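Local structure of protein transport protein SECE2 (Mycobacterium tuberculosis, 3ONR) at residues A[24-29]-A[58-63]. The protein binds calcium ions as a hollow spherical homododecamer and may also sequester additional small ligands. The protein carries 2 engineered substitutions. Numbering follows the deposited sequence.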
loop_
_atom_site.group_PDB
_atom_site.type_symbol
_atom_site.label_atom_id
_atom_site.label_comp_id
_atom_site.label_asym_id
_atom_site.label_seq_id
_atom_site.Cartn_x
_atom_site.Cartn_y
_atom_site.Cartn_z
ATOM N N GLU A 24 11.976 -8.016 -23.697
ATOM C CA GLU A 24 11.042 -8.465 -24.774
ATOM C C GLU A 24 9.827 -7.534 -24.798
ATOM O O GLU A 24 9.427 -7.129 -25.888
ATOM C CB GLU A 24 10.534 -9.894 -24.526
ATOM C CG GLU A 24 11.614 -10.988 -24.621
ATOM C CD GLU A 24 12.065 -11.315 -25.978
ATOM O OE1 GLU A 24 12.902 -12.234 -26.086
ATOM O OE2 GLU A 24 11.567 -10.689 -26.949
ATOM N N ALA A 25 9.263 -7.282 -23.614
ATOM C CA ALA A 25 8.110 -6.342 -23.455
ATOM C C ALA A 25 8.488 -4.953 -23.980
ATOM O O ALA A 25 7.759 -4.382 -24.797
ATOM C CB ALA A 25 7.643 -6.242 -22.025
ATOM N N VAL A 26 9.604 -4.411 -23.494
ATOM C CA VAL A 26 10.051 -3.087 -24.044
ATOM C C VAL A 26 10.269 -3.060 -25.537
ATOM O O VAL A 26 9.784 -2.134 -26.209
ATOM C CB VAL A 26 11.337 -2.577 -23.346
ATOM C CG1 VAL A 26 11.897 -1.373 -24.082
ATOM C CG2 VAL A 26 11.047 -2.324 -21.833
ATOM N N GLN A 27 10.941 -4.053 -26.097
ATOM C CA GLN A 27 11.139 -4.051 -27.573
ATOM C C GLN A 27 9.836 -4.094 -28.392
ATOM O O GLN A 27 9.663 -3.331 -29.380
ATOM C CB GLN A 27 12.073 -5.169 -27.940
ATOM C CG GLN A 27 13.572 -4.796 -27.660
ATOM C CD GLN A 27 13.921 -3.289 -27.954
ATOM O OE1 GLN A 27 13.747 -2.785 -29.092
ATOM N NE2 GLN A 27 14.404 -2.580 -26.913
ATOM N N ARG A 28 8.907 -4.954 -27.934
ATOM C CA ARG A 28 7.541 -5.017 -28.489
ATOM C C ARG A 28 6.849 -3.597 -28.396
ATOM O O ARG A 28 6.317 -3.078 -29.402
ATOM C CB ARG A 28 6.680 -6.101 -27.783
ATOM C CG ARG A 28 5.183 -6.103 -28.261
ATOM C CD ARG A 28 5.077 -6.337 -29.817
ATOM N NE ARG A 28 3.705 -6.112 -30.373
ATOM C CZ ARG A 28 3.100 -4.927 -30.622
ATOM N NH1 ARG A 28 3.684 -3.761 -30.353
ATOM N NH2 ARG A 28 1.896 -4.906 -31.201
ATOM N N ALA A 29 6.889 -2.968 -27.227
ATOM C CA ALA A 29 6.368 -1.605 -27.057
ATOM C C ALA A 29 7.004 -0.633 -28.089
ATOM O O ALA A 29 6.323 0.165 -28.779
ATOM C CB ALA A 29 6.619 -1.111 -25.635
ATOM N N ILE A 58 6.947 -10.591 -16.103
ATOM C CA ILE A 58 7.174 -9.294 -15.433
ATOM C C ILE A 58 6.226 -8.234 -16.028
ATOM O O ILE A 58 6.104 -8.182 -17.238
ATOM C CB ILE A 58 8.646 -8.859 -15.491
ATOM C CG1 ILE A 58 8.889 -7.557 -14.717
ATOM C CG2 ILE A 58 9.099 -8.638 -16.980
ATOM C CD1 ILE A 58 10.420 -7.366 -14.442
ATOM N N LYS A 59 5.515 -7.521 -15.141
ATOM C CA LYS A 59 4.515 -6.505 -15.548
ATOM C C LYS A 59 5.276 -5.188 -15.433
ATOM O O LYS A 59 5.858 -4.864 -14.338
ATOM C CB LYS A 59 3.292 -6.523 -14.586
ATOM C CG LYS A 59 2.267 -5.457 -14.982
ATOM C CD LYS A 59 0.895 -5.815 -14.461
ATOM C CE LYS A 59 0.787 -5.677 -12.994
ATOM N NZ LYS A 59 -0.689 -5.868 -12.592
ATOM N N LEU A 60 5.235 -4.428 -16.529
ATOM C CA LEU A 60 5.906 -3.147 -16.681
ATOM C C LEU A 60 4.878 -2.031 -16.981
ATOM O O LEU A 60 3.918 -2.264 -17.665
ATOM C CB LEU A 60 6.831 -3.153 -17.867
ATOM C CG LEU A 60 7.962 -4.244 -17.864
ATOM C CD1 LEU A 60 8.733 -4.178 -19.128
ATOM C CD2 LEU A 60 8.902 -3.986 -16.658
ATOM N N GLU A 61 5.153 -0.845 -16.489
ATOM C CA GLU A 61 4.264 0.317 -16.841
ATOM C C GLU A 61 5.105 1.234 -17.755
ATOM O O GLU A 61 6.237 1.593 -17.399
ATOM C CB GLU A 61 3.880 1.043 -15.546
ATOM C CG GLU A 61 2.958 2.236 -15.745
ATOM C CD GLU A 61 2.714 3.074 -14.475
ATOM O OE1 GLU A 61 2.726 4.307 -14.568
ATOM O OE2 GLU A 61 2.463 2.544 -13.382
ATOM N N VAL A 62 4.559 1.624 -18.906
ATOM C CA VAL A 62 5.229 2.562 -19.813
ATOM C C VAL A 62 4.187 3.618 -20.232
ATOM O O VAL A 62 2.982 3.360 -20.171
ATOM C CB VAL A 62 5.776 1.836 -21.132
ATOM C CG1 VAL A 62 6.869 0.829 -20.707
ATOM C CG2 VAL A 62 4.624 1.097 -21.841
ATOM N N SER A 63 4.672 4.772 -20.685
ATOM C CA SER A 63 3.747 5.781 -21.231
ATOM C C SER A 63 4.250 6.315 -22.551
ATOM O O SER A 63 5.445 6.201 -22.860
ATOM C CB SER A 63 3.561 6.896 -20.232
ATOM O OG SER A 63 4.826 7.449 -19.866
#
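Leu60, on the middle strand of the sheet, meets residues 24-29 of helix 18-32 through one methyl, CD1, which lies 3.7 Å from CB of Ala25 and 4.0 Å from CG2 of Val26. One branch of the leucine thus touches two consecutive helical residues. The first torsion of Leu60 sets CG anti to the carbonyl carbon (chi1 -58°), and the extended second torsion (177°) carries CD1 out to the helix. Val26 presents the methyl that stands beside its backbone N, and its side chain crosses that of Leu60 at about a right angle. Ala25 and Leu60 are also the pair whose CA atoms lie nearest across the two segments, 7.8 Å apart, a spacing consistent with the small alanine side chain.

The interaction is purely apolar, and all three residues are buried. Their surroundings extend the same core: Leu60 also packs on Ala22 and Val41, Ala25 on Ile10, and Val26 on Val48 of a neighbouring subunit. On the other face of strand 54-65, Lys59 and Glu61 form salt bridges with Glu61 and Lys59, respectively, of two neighbouring subunits.

The arrangement illustrates how a helix is laid against a three-stranded antiparallel sheet with strand order 1-3-2, here joining helix 18-32 to the central strand close to the geometric centre of the subunit, as expected for the small beta-alpha-beta-beta fold of the dodecin family.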